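Long-range contacts in serpin-12 (Manduca sexta, PDB 6CJ7), which is a serpin, a serine protease inhibitor that controls the prophenoloxidase activation system in the larval hemolymph of this moth: residues Glu82-Arg87 / Leu363-Ser368; Ser89-Lys94 / Tyr229-Leu234; Ala170-Gly175 / Val323-Glu328; Val222-Phe227 / Ser259-Pro264. All blocks are in the same frame, centred on the assembly; numbering follows the deposited sequence.

Contacts 3 and 4 are buried, whereas contacts 1 and 2 lie partly at the surface, and the chemistry follows. Contact 3 joins two parallel strands of the serpin's large A sheet through backbone bonds, apolar pairs and one salt bridge at its end; contact 4 is purely apolar, a short helix and turn against the strand 220-226. Contact 1 is dominated by charge, and contact 2 mixes a carboxylate-centred polar cluster with packing on a buried tyrosine. Neighbouring strands tie them together: 232-239 (contact 2) pairs with both 359-365 (contact 1) and 220-226 (contact 4), while 92-102 (contact 2) pairs with 165-174 (contact 3). Contact 2 thus links the two sheet systems.

Contact 1. Residues Glu82-Arg87 / Leu363-Ser368; sequences EEIQKR and LWDNRS
Arg367 lays its side chain alongside Glu83, late in the helix 70-85. Its CB lies 3.4 Å from Arg87 NH2, at the edge of that guanidinium. CG reaches Glu83 CG at 3.8 Å, and CD passes Glu83 OE2 at 4.0 Å. The bend at chi2 (94°) turns the guanidinium so that Glu83 OE2 sits over one face, 3.4 Å from Arg367 CZ and 3.3 Å from Arg367 NH1, with NE also near, while NH2 lies nearer Glu83 OE1; this salt bridge is one of charge alone, since no N-H points at OE2. Lys79 and Lys86 also bind Glu83, whose carboxylate probably offsets the nearness of Lys86 NZ to Arg367 NH2 (4.1 Å). Asp365 ends the strand 359-365 of the serpin B sheet: its short carboxylate can accept through OD1 from Arg367 N, an Asx turn, and from Ser368 N while still facing Arg87. Arg87 grips it end-on, NH1 to Asp365 OD2 at 2.9 Å and NH2 to Asp365 OD1 at 2.8 Å, the two planes 48° apart. With an alanine in place of Asp365, Arg87 would probably lose this two-pronged carboxylate partner and the turn's amides their common acceptor.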
loop_
_atom_site.group_PDB
_atom_site.type_symbol
_atom_site.label_atom_id
_atom_site.label_comp_id
_atom_site.label_asym_id
_atom_site.label_seq_id
_atom_site.Cartn_x
_atom_site.Cartn_y
_atom_site.Cartn_z
ATOM N N GLU A 82 -8.882 -2.939 13.872
ATOM C CA GLU A 82 -8.799 -2.997 15.326
ATOM C C GLU A 82 -7.374 -3.255 15.792
ATOM O O GLU A 82 -6.911 -2.643 16.764
ATOM C CB GLU A 82 -9.734 -4.078 15.861
ATOM C CG GLU A 82 -11.167 -3.605 16.004
ATOM C CD GLU A 82 -12.144 -4.747 16.212
ATOM O OE1 GLU A 82 -11.701 -5.915 16.255
ATOM O OE2 GLU A 82 -13.356 -4.470 16.346
ATOM N N GLU A 83 -6.663 -4.161 15.122
ATOM C CA GLU A 83 -5.300 -4.436 15.559
ATOM C C GLU A 83 -4.389 -3.239 15.326
ATOM O O GLU A 83 -3.475 -2.997 16.127
ATOM C CB GLU A 83 -4.728 -5.671 14.857
ATOM C CG GLU A 83 -5.370 -7.001 15.237
ATOM C CD GLU A 83 -5.443 -7.251 16.743
ATOM O OE1 GLU A 83 -6.406 -7.927 17.156
ATOM O OE2 GLU A 83 -4.573 -6.801 17.510
ATOM N N ILE A 84 -4.615 -2.487 14.247
ATOM C CA ILE A 84 -3.843 -1.264 14.029
ATOM C C ILE A 84 -4.124 -0.249 15.134
ATOM O O ILE A 84 -3.202 0.320 15.730
ATOM C CB ILE A 84 -4.155 -0.679 12.640
ATOM C CG1 ILE A 84 -3.537 -1.546 11.548
ATOM C CG2 ILE A 84 -3.662 0.746 12.554
ATOM C CD1 ILE A 84 -4.109 -1.266 10.153
ATOM N N GLN A 85 -5.403 -0.016 15.435
ATOM C CA GLN A 85 -5.746 1.042 16.376
ATOM C C GLN A 85 -5.403 0.683 17.813
ATOM O O GLN A 85 -5.362 1.576 18.663
ATOM C CB GLN A 85 -7.225 1.393 16.228
ATOM C CG GLN A 85 -7.475 2.076 14.895
ATOM C CD GLN A 85 -8.932 2.168 14.544
ATOM O OE1 GLN A 85 -9.294 2.262 13.370
ATOM N NE2 GLN A 85 -9.786 2.148 15.560
ATOM N N LYS A 86 -5.134 -0.592 18.104
ATOM C CA LYS A 86 -4.695 -0.947 19.450
ATOM C C LYS A 86 -3.265 -0.505 19.724
ATOM O O LYS A 86 -2.856 -0.477 20.890
ATOM C CB LYS A 86 -4.781 -2.455 19.679
ATOM C CG LYS A 86 -6.159 -2.983 19.974
ATOM C CD LYS A 86 -6.059 -4.355 20.616
ATOM C CE LYS A 86 -6.570 -5.445 19.696
ATOM N NZ LYS A 86 -6.119 -6.793 20.154
ATOM N N ARG A 87 -2.503 -0.177 18.686
ATOM C CA ARG A 87 -1.078 0.070 18.849
ATOM C C ARG A 87 -0.849 1.468 19.408
ATOM O O ARG A 87 -1.413 2.448 18.908
ATOM C CB ARG A 87 -0.361 -0.122 17.514
ATOM C CG ARG A 87 -0.326 -1.591 17.084
ATOM C CD ARG A 87 0.119 -1.826 15.642
ATOM N NE ARG A 87 0.081 -3.258 15.357
ATOM C CZ ARG A 87 -0.280 -3.792 14.192
ATOM N NH1 ARG A 87 -0.621 -3.014 13.165
ATOM N NH2 ARG A 87 -0.299 -5.117 14.065
ATOM N N LEU A 363 6.414 -3.858 3.630
ATOM C CA LEU A 363 6.051 -3.558 5.006
ATOM C C LEU A 363 4.971 -4.540 5.429
ATOM O O LEU A 363 3.899 -4.592 4.814
ATOM C CB LEU A 363 5.577 -2.114 5.155
ATOM C CG LEU A 363 5.216 -1.785 6.612
ATOM C CD1 LEU A 363 6.489 -1.661 7.465
ATOM C CD2 LEU A 363 4.360 -0.518 6.681
ATOM N N TRP A 364 5.262 -5.329 6.462
ATOM C CA TRP A 364 4.429 -6.449 6.865
ATOM C C TRP A 364 3.796 -6.141 8.214
ATOM O O TRP A 364 4.489 -5.701 9.140
ATOM C CB TRP A 364 5.282 -7.723 6.940
ATOM C CG TRP A 364 4.520 -9.005 7.073
ATOM C CD1 TRP A 364 4.314 -9.742 8.218
ATOM C CD2 TRP A 364 3.901 -9.733 6.013
ATOM N NE1 TRP A 364 3.587 -10.872 7.925
ATOM C CE2 TRP A 364 3.320 -10.889 6.577
ATOM C CE3 TRP A 364 3.771 -9.513 4.633
ATOM C CZ2 TRP A 364 2.622 -11.825 5.807
ATOM C CZ3 TRP A 364 3.077 -10.449 3.877
ATOM C CH2 TRP A 364 2.518 -11.578 4.459
ATOM N N ASP A 365 2.484 -6.349 8.312
ATOM C CA ASP A 365 1.784 -6.317 9.595
ATOM C C ASP A 365 1.948 -7.686 10.249
ATOM O O ASP A 365 1.436 -8.691 9.743
ATOM C CB ASP A 365 0.318 -5.935 9.382
ATOM C CG ASP A 365 -0.418 -5.674 10.694
ATOM O OD1 ASP A 365 -0.332 -6.516 11.631
ATOM O OD2 ASP A 365 -1.079 -4.617 10.807
ATOM N N ASN A 366 2.737 -7.746 11.334
ATOM C CA ASN A 366 3.092 -9.023 11.947
ATOM C C ASN A 366 1.938 -9.667 12.697
ATOM O O ASN A 366 2.011 -10.861 13.027
ATOM C CB ASN A 366 4.254 -8.831 12.915
ATOM C CG ASN A 366 5.535 -8.486 12.208
ATOM O OD1 ASN A 366 5.715 -8.843 11.046
ATOM N ND2 ASN A 366 6.436 -7.795 12.897
ATOM N N ARG A 367 0.913 -8.898 13.042
ATOM C CA ARG A 367 -0.209 -9.471 13.773
ATOM C C ARG A 367 -1.285 -9.973 12.819
ATOM O O ARG A 367 -1.896 -11.020 13.060
ATOM C CB ARG A 367 -0.808 -8.442 14.739
ATOM C CG ARG A 367 -2.086 -8.952 15.468
ATOM C CD ARG A 367 -1.744 -9.546 16.770
ATOM N NE ARG A 367 -2.883 -10.119 17.521
ATOM C CZ ARG A 367 -3.241 -9.730 18.737
ATOM N NH1 ARG A 367 -2.580 -8.747 19.345
ATOM N NH2 ARG A 367 -4.257 -10.321 19.343
ATOM N N SER A 368 -1.519 -9.252 11.728
ATOM C CA SER A 368 -2.555 -9.632 10.773
ATOM C C SER A 368 -2.017 -10.395 9.566
ATOM O O SER A 368 -2.817 -10.911 8.776
ATOM C CB SER A 368 -3.319 -8.388 10.304
ATOM O OG SER A 368 -4.148 -7.898 11.349
#

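Contact 2. Residues Ser89-Lys94 / Tyr229-Leu234; sequences SRNILK and YNEYSL
Glu231 OE1 is held by two donors from the segment 89-94: Ser89 OG at 2.7 Å, on the syn side, and Asn91 ND2 at 2.9 Å, from above the carboxylate plane. A long, extended glutamate suits this place, since it can carry one acceptor oxygen across to both. Ser89 OG serves twice, for it also accepts from Asn91 N in an ST turn; with chi1 71° the hydroxyl stands between its own N and carbonyl carbon, where it can reach both partners. Asn91 uses both ends of its amide, OD1 taking Leu176 N.

Beside this polar cluster the packing is tight. The Tyr232 ring runs past Asn91 in the opposite direction, the amide and ring planes nearly perpendicular, and Tyr232 CE2 comes to 3.8 Å from Asn91 CB. Leu93 CD2 lies 3.5 Å from Tyr232 OH, while that hydroxyl meets a water at 2.6 Å. Phe173 meets the ring edge-to-face, so a tyrosine suits a place apolar along the ring and polar at its end.

The outer side is slighter: the exposed Tyr229 meets Ser89 with the edge of its ring, CD2 standing 3.6 Å from Ser89 CB. The polar cluster and the tyrosine beside it lie where the loops leading into strand 92-102 of the A sheet and strand 232-239 of the B sheet, and the strands' first residues, meet, a sheet-on-sheet junction of the serpin fold.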
loop_
_atom_site.group_PDB
_atom_site.type_symbol
_atom_site.label_atom_id
_atom_site.label_comp_id
_atom_site.label_asym_id
_atom_site.label_seq_id
_atom_site.Cartn_x
_atom_site.Cartn_y
_atom_site.Cartn_z
ATOM N N SER A 89 2.510 3.073 20.074
ATOM C CA SER A 89 3.951 2.950 19.944
ATOM C C SER A 89 4.460 4.106 19.100
ATOM O O SER A 89 3.691 4.931 18.605
ATOM C CB SER A 89 4.337 1.622 19.289
ATOM O OG SER A 89 3.988 1.656 17.917
ATOM N N ARG A 90 5.774 4.147 18.915
ATOM C CA ARG A 90 6.343 5.175 18.058
ATOM C C ARG A 90 6.303 4.815 16.575
ATOM O O ARG A 90 6.791 5.607 15.752
ATOM C CB ARG A 90 7.780 5.462 18.497
ATOM C CG ARG A 90 7.863 6.311 19.784
ATOM C CD ARG A 90 9.249 6.379 20.364
ATOM N NE ARG A 90 9.691 5.091 20.886
ATOM C CZ ARG A 90 10.840 4.885 21.513
ATOM N NH1 ARG A 90 11.680 5.890 21.693
ATOM N NH2 ARG A 90 11.149 3.669 21.954
ATOM N N ASN A 91 5.765 3.654 16.201
ATOM C CA ASN A 91 5.525 3.366 14.795
ATOM C C ASN A 91 4.348 4.208 14.330
ATOM O O ASN A 91 3.266 4.147 14.922
ATOM C CB ASN A 91 5.231 1.881 14.571
ATOM C CG ASN A 91 6.390 0.987 14.964
ATOM O OD1 ASN A 91 7.541 1.289 14.645
ATOM N ND2 ASN A 91 6.098 -0.111 15.668
ATOM N N ILE A 92 4.546 4.998 13.283
ATOM C CA ILE A 92 3.488 5.867 12.781
ATOM C C ILE A 92 2.889 5.234 11.531
ATOM O O ILE A 92 3.534 5.181 10.481
ATOM C CB ILE A 92 4.008 7.279 12.491
ATOM C CG1 ILE A 92 4.551 7.914 13.770
ATOM C CG2 ILE A 92 2.893 8.133 11.873
ATOM C CD1 ILE A 92 5.111 9.297 13.571
ATOM N N LEU A 93 1.650 4.757 11.632
ATOM C CA LEU A 93 0.888 4.312 10.474
ATOM C C LEU A 93 -0.371 5.160 10.420
ATOM O O LEU A 93 -1.182 5.125 11.355
ATOM C CB LEU A 93 0.551 2.820 10.554
ATOM C CG LEU A 93 -0.338 2.239 9.447
ATOM C CD1 LEU A 93 0.405 2.233 8.112
ATOM C CD2 LEU A 93 -0.780 0.825 9.806
ATOM N N LYS A 94 -0.521 5.938 9.344
ATOM C CA LYS A 94 -1.646 6.847 9.182
ATOM C C LYS A 94 -2.403 6.455 7.926
ATOM O O LYS A 94 -1.812 6.358 6.847
ATOM C CB LYS A 94 -1.193 8.307 9.086
ATOM C CG LYS A 94 -0.536 8.866 10.329
ATOM C CD LYS A 94 -1.543 9.016 11.450
ATOM C CE LYS A 94 -0.942 9.727 12.647
ATOM N NZ LYS A 94 -1.971 9.961 13.701
ATOM N N TYR A 229 8.340 -3.134 19.145
ATOM C CA TYR A 229 7.401 -4.104 19.716
ATOM C C TYR A 229 7.006 -5.187 18.712
ATOM O O TYR A 229 6.001 -5.882 18.906
ATOM C CB TYR A 229 6.156 -3.409 20.282
ATOM C CG TYR A 229 6.492 -2.302 21.253
ATOM C CD1 TYR A 229 7.220 -2.570 22.407
ATOM C CD2 TYR A 229 6.097 -0.996 21.021
ATOM C CE1 TYR A 229 7.545 -1.566 23.304
ATOM C CE2 TYR A 229 6.414 0.023 21.918
ATOM C CZ TYR A 229 7.142 -0.270 23.051
ATOM O OH TYR A 229 7.463 0.736 23.940
ATOM N N ASN A 230 7.816 -5.354 17.668
ATOM C CA ASN A 230 7.573 -6.293 16.574
ATOM C C ASN A 230 6.166 -6.145 15.997
ATOM O O ASN A 230 5.559 -7.119 15.560
ATOM C CB ASN A 230 7.827 -7.738 17.005
ATOM C CG ASN A 230 8.128 -8.645 15.818
ATOM O OD1 ASN A 230 8.793 -8.231 14.865
ATOM N ND2 ASN A 230 7.623 -9.871 15.858
ATOM N N GLU A 231 5.653 -4.913 15.969
ATOM C CA GLU A 231 4.328 -4.679 15.398
ATOM C C GLU A 231 4.350 -4.844 13.891
ATOM O O GLU A 231 3.393 -5.359 13.295
ATOM C CB GLU A 231 3.848 -3.274 15.762
ATOM C CG GLU A 231 3.532 -3.139 17.239
ATOM C CD GLU A 231 3.290 -1.712 17.664
ATOM O OE1 GLU A 231 3.568 -0.792 16.844
ATOM O OE2 GLU A 231 2.849 -1.520 18.821
ATOM N N TYR A 232 5.439 -4.410 13.267
ATOM C CA TYR A 232 5.622 -4.450 11.826
ATOM C C TYR A 232 7.018 -4.974 11.530
ATOM O O TYR A 232 7.916 -4.912 12.371
ATOM C CB TYR A 232 5.470 -3.060 11.168
ATOM C CG TYR A 232 4.199 -2.345 11.566
ATOM C CD1 TYR A 232 3.016 -2.550 10.864
ATOM C CD2 TYR A 232 4.188 -1.461 12.638
ATOM C CE1 TYR A 232 1.849 -1.904 11.245
ATOM C CE2 TYR A 232 3.033 -0.822 13.031
ATOM C CZ TYR A 232 1.867 -1.032 12.317
ATOM O OH TYR A 232 0.713 -0.384 12.702
ATOM N N SER A 233 7.210 -5.428 10.293
ATOM C CA SER A 233 8.533 -5.773 9.788
ATOM C C SER A 233 8.721 -5.139 8.425
ATOM O O SER A 233 7.778 -5.042 7.645
ATOM C CB SER A 233 8.714 -7.288 9.618
ATOM O OG SER A 233 8.470 -7.985 10.828
ATOM N N LEU A 234 9.954 -4.734 8.131
ATOM C CA LEU A 234 10.349 -4.459 6.757
ATOM C C LEU A 234 11.046 -5.707 6.235
ATOM O O LEU A 234 12.094 -6.112 6.759
ATOM C CB LEU A 234 11.251 -3.230 6.626
ATOM C CG LEU A 234 11.351 -2.727 5.175
ATOM C CD1 LEU A 234 10.050 -2.041 4.746
ATOM C CD2 LEU A 234 12.560 -1.801 5.028
HETATM O O HOH W 1 0.871 1.727 14.285
#

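Contact 3. Residues Ala170-Gly175 / Val323-Glu328; sequences AVYFKG and VLTIDE
Lys174 and Asp327 meet through their torsions: the lysine CG is swung away from the amide nitrogen (chi1 -162°), the chain then bends at chi2 (-78°), and Asp327 has its carboxylate folded over its own backbone (chi1 65°). Lys174 NZ thereby reaches Asp327 OD1 at 2.8 Å, approaching from above the carboxylate plane, and also binds Gly175 O at 3.0 Å. The same OD1 accepts from Arg329 N. Replacing Lys174 with a methionine is likely to cost Asp327 this salt bridge and the Gly175 carbonyl this donor.

Upstream, the two strands run side by side and parallel, in the ladder of Val323 N to Val171 O (2.9 Å) and Phe173 N to Val323 O (2.9 Å), continued by Thr325 N to Phe173 O. These are the two central strands of the serpin A sheet, 165-174 and 317-326. Their direct pairing is consistent with the native, uninserted state, in which the reactive loop that would part them lies outside the sheet; much of that loop, residues 332-346, is not modelled, probably because it is mobile.

On one face Val323 CG1 meets the edge of the Tyr172 ring, at CD1, 3.6 Å away. On the other, Phe173 and Leu324 point the same way, Phe173 CD1 to Leu324 CD1 3.7 Å. The two rings and the branched Val323 and Leu324 thus cover both faces of the pair. Near Thr325 a water joins the two segments, accepting from Gly175 N at 2.8 Å and donating to Thr325 O at 2.7 Å. Thr325 OG1 bonds Ser276 and shares a second water with Tyr172 OH.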
loop_
_atom_site.group_PDB
_atom_site.type_symbol
_atom_site.label_atom_id
_atom_site.label_comp_id
_atom_site.label_asym_id
_atom_site.label_seq_id
_atom_site.Cartn_x
_atom_site.Cartn_y
_atom_site.Cartn_z
ATOM N N ALA A 170 -5.458 6.422 1.222
ATOM C CA ALA A 170 -4.078 6.886 1.334
ATOM C C ALA A 170 -3.444 6.267 2.567
ATOM O O ALA A 170 -4.127 5.959 3.549
ATOM C CB ALA A 170 -4.040 8.408 1.411
ATOM N N VAL A 171 -2.128 6.071 2.519
ATOM C CA VAL A 171 -1.442 5.496 3.680
ATOM C C VAL A 171 -0.027 6.053 3.761
ATOM O O VAL A 171 0.655 6.224 2.742
ATOM C CB VAL A 171 -1.449 3.952 3.633
ATOM C CG1 VAL A 171 -0.672 3.435 2.449
ATOM C CG2 VAL A 171 -0.889 3.386 4.940
ATOM N N TYR A 172 0.393 6.362 4.989
ATOM C CA TYR A 172 1.744 6.841 5.295
ATOM C C TYR A 172 2.320 5.981 6.404
ATOM O O TYR A 172 1.646 5.742 7.413
ATOM C CB TYR A 172 1.719 8.306 5.739
ATOM C CG TYR A 172 2.981 8.783 6.421
ATOM C CD1 TYR A 172 4.160 8.920 5.709
ATOM C CD2 TYR A 172 2.981 9.144 7.759
ATOM C CE1 TYR A 172 5.325 9.376 6.325
ATOM C CE2 TYR A 172 4.143 9.599 8.388
ATOM C CZ TYR A 172 5.302 9.716 7.657
ATOM O OH TYR A 172 6.455 10.178 8.259
ATOM N N PHE A 173 3.561 5.528 6.240
ATOM C CA PHE A 173 4.230 4.802 7.315
ATOM C C PHE A 173 5.631 5.337 7.539
ATOM O O PHE A 173 6.402 5.489 6.589
ATOM C CB PHE A 173 4.324 3.293 7.038
ATOM C CG PHE A 173 4.931 2.512 8.182
ATOM C CD1 PHE A 173 6.285 2.192 8.194
ATOM C CD2 PHE A 173 4.149 2.115 9.251
ATOM C CE1 PHE A 173 6.850 1.489 9.242
ATOM C CE2 PHE A 173 4.702 1.410 10.307
ATOM C CZ PHE A 173 6.057 1.087 10.309
ATOM N N LYS A 174 5.963 5.597 8.803
ATOM C CA LYS A 174 7.342 5.807 9.230
ATOM C C LYS A 174 7.465 5.149 10.592
ATOM O O LYS A 174 6.795 5.570 11.539
ATOM C CB LYS A 174 7.692 7.295 9.309
ATOM C CG LYS A 174 9.215 7.590 9.312
ATOM C CD LYS A 174 9.852 7.354 10.649
ATOM C CE LYS A 174 11.368 7.446 10.548
ATOM N NZ LYS A 174 11.992 6.935 11.790
ATOM N N GLY A 175 8.301 4.115 10.695
ATOM C CA GLY A 175 8.403 3.336 11.907
ATOM C C GLY A 175 9.712 3.594 12.633
ATOM O O GLY A 175 10.595 4.311 12.168
ATOM N N VAL A 323 2.970 6.477 1.020
ATOM C CA VAL A 323 4.251 7.087 1.381
ATOM C C VAL A 323 4.928 6.193 2.410
ATOM O O VAL A 323 4.340 5.888 3.451
ATOM C CB VAL A 323 4.089 8.510 1.955
ATOM C CG1 VAL A 323 5.450 9.053 2.400
ATOM C CG2 VAL A 323 3.457 9.456 0.935
ATOM N N LEU A 324 6.175 5.797 2.137
ATOM C CA LEU A 324 6.958 4.991 3.071
ATOM C C LEU A 324 8.324 5.641 3.220
ATOM O O LEU A 324 8.997 5.909 2.220
ATOM C CB LEU A 324 7.129 3.557 2.572
ATOM C CG LEU A 324 8.103 2.694 3.364
ATOM C CD1 LEU A 324 7.512 2.414 4.747
ATOM C CD2 LEU A 324 8.385 1.396 2.610
ATOM N N THR A 325 8.733 5.886 4.461
ATOM C CA THR A 325 10.017 6.515 4.755
ATOM C C THR A 325 10.763 5.632 5.735
ATOM O O THR A 325 10.182 5.186 6.727
ATOM C CB THR A 325 9.840 7.916 5.367
ATOM O OG1 THR A 325 9.089 8.742 4.467
ATOM C CG2 THR A 325 11.185 8.566 5.632
ATOM N N ILE A 326 12.058 5.408 5.488
ATOM C CA ILE A 326 12.888 4.744 6.485
ATOM C C ILE A 326 14.113 5.601 6.778
ATOM O O ILE A 326 14.604 6.333 5.913
ATOM C CB ILE A 326 13.313 3.312 6.065
ATOM C CG1 ILE A 326 14.287 3.308 4.898
ATOM C CG2 ILE A 326 12.087 2.440 5.751
ATOM C CD1 ILE A 326 14.916 1.946 4.722
ATOM N N ASP A 327 14.597 5.512 8.015
ATOM C CA ASP A 327 15.865 6.141 8.393
ATOM C C ASP A 327 16.454 5.347 9.554
ATOM O O ASP A 327 16.031 4.219 9.821
ATOM C CB ASP A 327 15.683 7.647 8.685
ATOM C CG ASP A 327 14.806 7.945 9.894
ATOM O OD1 ASP A 327 14.596 7.071 10.761
ATOM O OD2 ASP A 327 14.329 9.099 9.981
ATOM N N GLU A 328 17.436 5.931 10.249
ATOM C CA GLU A 328 18.213 5.172 11.227
ATOM C C GLU A 328 17.496 4.937 12.551
ATOM O O GLU A 328 17.956 4.111 13.344
ATOM C CB GLU A 328 19.531 5.880 11.543
ATOM C CG GLU A 328 20.544 5.974 10.401
ATOM C CD GLU A 328 20.378 7.229 9.548
ATOM O OE1 GLU A 328 21.348 7.564 8.833
ATOM O OE2 GLU A 328 19.314 7.868 9.544
HETATM O O HOH W 2 8.447 10.956 6.467
HETATM O O HOH W 3 10.077 3.390 8.688
HETATM O O HOH W 4 12.803 3.346 9.639
#

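Contact 4. Residues Val222-Phe227 / Ser259-Pro264; sequences VVVLPF and SFLDLP
Val222 fits both its methyls over one face of the Phe260 ring. CG1 lies toward the CG-CD2 side, 3.6 Å from Phe260 CD2. Val222 CG2 stands closer to the ring axis, 3.9 Å from the Phe260 centroid and 18° off the normal, a CH-pi contact. Two methyls branching from CB span a ring more broadly than one could, so a valine suits this flat partner. Next to it, CG1 of the same valine reaches Leu263 CD1 at 4.2 Å.

The partner surface is shaped by a type I beta turn from Phe260 to Leu263, which follows the helix 254-260 and faces the strand 220-226 of the serpin B sheet. Because the chain curls there, Phe260 and Leu263 both turn their CB toward the strand, and Leu261, whose CB starts away, swings its tip back. Val224 projects against the Phe260 carbonyl and the tip of Leu261: its CG2 lies 3.7 Å from Phe260 O, and its CG1 meets Leu261 CD1 at 3.6 Å, the two side chains crossing at about a right angle. Leu261 leans on Trp364 as well, while His215 meets the Phe260 ring edge-to-face.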
loop_
_atom_site.group_PDB
_atom_site.type_symbol
_atom_site.label_atom_id
_atom_site.label_comp_id
_atom_site.label_asym_id
_atom_site.label_seq_id
_atom_site.Cartn_x
_atom_site.Cartn_y
_atom_site.Cartn_z
ATOM N N VAL A 222 16.960 -12.675 1.638
ATOM C CA VAL A 222 15.863 -12.113 2.417
ATOM C C VAL A 222 16.392 -11.716 3.789
ATOM O O VAL A 222 17.096 -12.502 4.428
ATOM C CB VAL A 222 14.711 -13.125 2.578
ATOM C CG1 VAL A 222 13.596 -12.549 3.461
ATOM C CG2 VAL A 222 14.168 -13.546 1.217
ATOM N N VAL A 223 16.038 -10.516 4.256
ATOM C CA VAL A 223 16.227 -10.149 5.660
ATOM C C VAL A 223 14.930 -9.532 6.182
ATOM O O VAL A 223 14.225 -8.830 5.449
ATOM C CB VAL A 223 17.441 -9.204 5.856
ATOM C CG1 VAL A 223 17.182 -7.810 5.318
ATOM C CG2 VAL A 223 17.845 -9.154 7.332
ATOM N N VAL A 224 14.597 -9.835 7.438
ATOM C CA VAL A 224 13.400 -9.330 8.107
ATOM C C VAL A 224 13.848 -8.353 9.185
ATOM O O VAL A 224 14.532 -8.748 10.143
ATOM C CB VAL A 224 12.577 -10.468 8.729
ATOM C CG1 VAL A 224 11.364 -9.906 9.459
ATOM C CG2 VAL A 224 12.166 -11.492 7.669
ATOM N N LEU A 225 13.469 -7.085 9.036
ATOM C CA LEU A 225 13.903 -6.043 9.964
ATOM C C LEU A 225 12.733 -5.614 10.844
ATOM O O LEU A 225 11.781 -5.004 10.333
ATOM C CB LEU A 225 14.457 -4.849 9.188
ATOM C CG LEU A 225 15.477 -5.220 8.108
ATOM C CD1 LEU A 225 15.834 -4.023 7.233
ATOM C CD2 LEU A 225 16.716 -5.823 8.769
ATOM N N PRO A 226 12.733 -5.904 12.144
ATOM C CA PRO A 226 11.548 -5.606 12.963
ATOM C C PRO A 226 11.471 -4.150 13.402
ATOM O O PRO A 226 12.478 -3.493 13.686
ATOM C CB PRO A 226 11.714 -6.528 14.182
ATOM C CG PRO A 226 12.871 -7.430 13.863
ATOM C CD PRO A 226 13.727 -6.697 12.884
ATOM N N PHE A 227 10.239 -3.646 13.454
ATOM C CA PHE A 227 9.975 -2.345 14.044
ATOM C C PHE A 227 9.608 -2.528 15.519
ATOM O O PHE A 227 9.553 -3.649 16.028
ATOM C CB PHE A 227 8.890 -1.617 13.247
ATOM C CG PHE A 227 9.352 -1.136 11.893
ATOM C CD1 PHE A 227 9.075 -1.871 10.742
ATOM C CD2 PHE A 227 10.054 0.068 11.763
ATOM C CE1 PHE A 227 9.490 -1.403 9.481
ATOM C CE2 PHE A 227 10.480 0.530 10.511
ATOM C CZ PHE A 227 10.194 -0.207 9.375
ATOM N N SER A 259 6.182 -16.956 5.125
ATOM C CA SER A 259 7.129 -17.939 5.646
ATOM C C SER A 259 8.453 -17.314 6.068
ATOM O O SER A 259 9.160 -17.899 6.896
ATOM C CB SER A 259 7.401 -19.027 4.605
ATOM O OG SER A 259 8.395 -18.613 3.676
ATOM N N PHE A 260 8.811 -16.149 5.515
ATOM C CA PHE A 260 10.074 -15.517 5.880
ATOM C C PHE A 260 10.100 -15.123 7.352
ATOM O O PHE A 260 11.179 -15.025 7.947
ATOM C CB PHE A 260 10.324 -14.291 4.997
ATOM C CG PHE A 260 10.513 -14.615 3.537
ATOM C CD1 PHE A 260 10.922 -15.875 3.127
ATOM C CD2 PHE A 260 10.282 -13.650 2.574
ATOM C CE1 PHE A 260 11.093 -16.162 1.774
ATOM C CE2 PHE A 260 10.440 -13.928 1.222
ATOM C CZ PHE A 260 10.853 -15.181 0.826
ATOM N N LEU A 261 8.931 -14.897 7.958
ATOM C CA LEU A 261 8.872 -14.593 9.383
ATOM C C LEU A 261 9.234 -15.794 10.250
ATOM O O LEU A 261 9.432 -15.630 11.461
ATOM C CB LEU A 261 7.478 -14.075 9.755
ATOM C CG LEU A 261 7.045 -12.677 9.288
ATOM C CD1 LEU A 261 8.167 -11.665 9.432
ATOM C CD2 LEU A 261 6.524 -12.684 7.849
ATOM N N ASP A 262 9.339 -16.988 9.668
ATOM C CA ASP A 262 9.753 -18.181 10.391
ATOM C C ASP A 262 11.221 -18.523 10.177
ATOM O O ASP A 262 11.688 -19.544 10.692
ATOM C CB ASP A 262 8.883 -19.374 9.982
ATOM C CG ASP A 262 7.425 -19.168 10.313
ATOM O OD1 ASP A 262 7.142 -18.542 11.356
ATOM O OD2 ASP A 262 6.565 -19.624 9.529
ATOM N N LEU A 263 11.952 -17.700 9.431
ATOM C CA LEU A 263 13.363 -17.965 9.203
ATOM C C LEU A 263 14.134 -17.856 10.517
ATOM O O LEU A 263 13.836 -16.987 11.344
ATOM C CB LEU A 263 13.936 -16.984 8.183
ATOM C CG LEU A 263 13.523 -17.177 6.726
ATOM C CD1 LEU A 263 13.914 -15.958 5.909
ATOM C CD2 LEU A 263 14.173 -18.440 6.172
ATOM N N PRO A 264 15.131 -18.715 10.735
ATOM C CA PRO A 264 15.905 -18.624 11.966
ATOM C C PRO A 264 16.799 -17.399 11.940
ATOM O O PRO A 264 17.162 -16.900 10.860
ATOM C CB PRO A 264 16.732 -19.922 11.957
ATOM C CG PRO A 264 16.945 -20.184 10.511
ATOM C CD PRO A 264 15.669 -19.738 9.820
#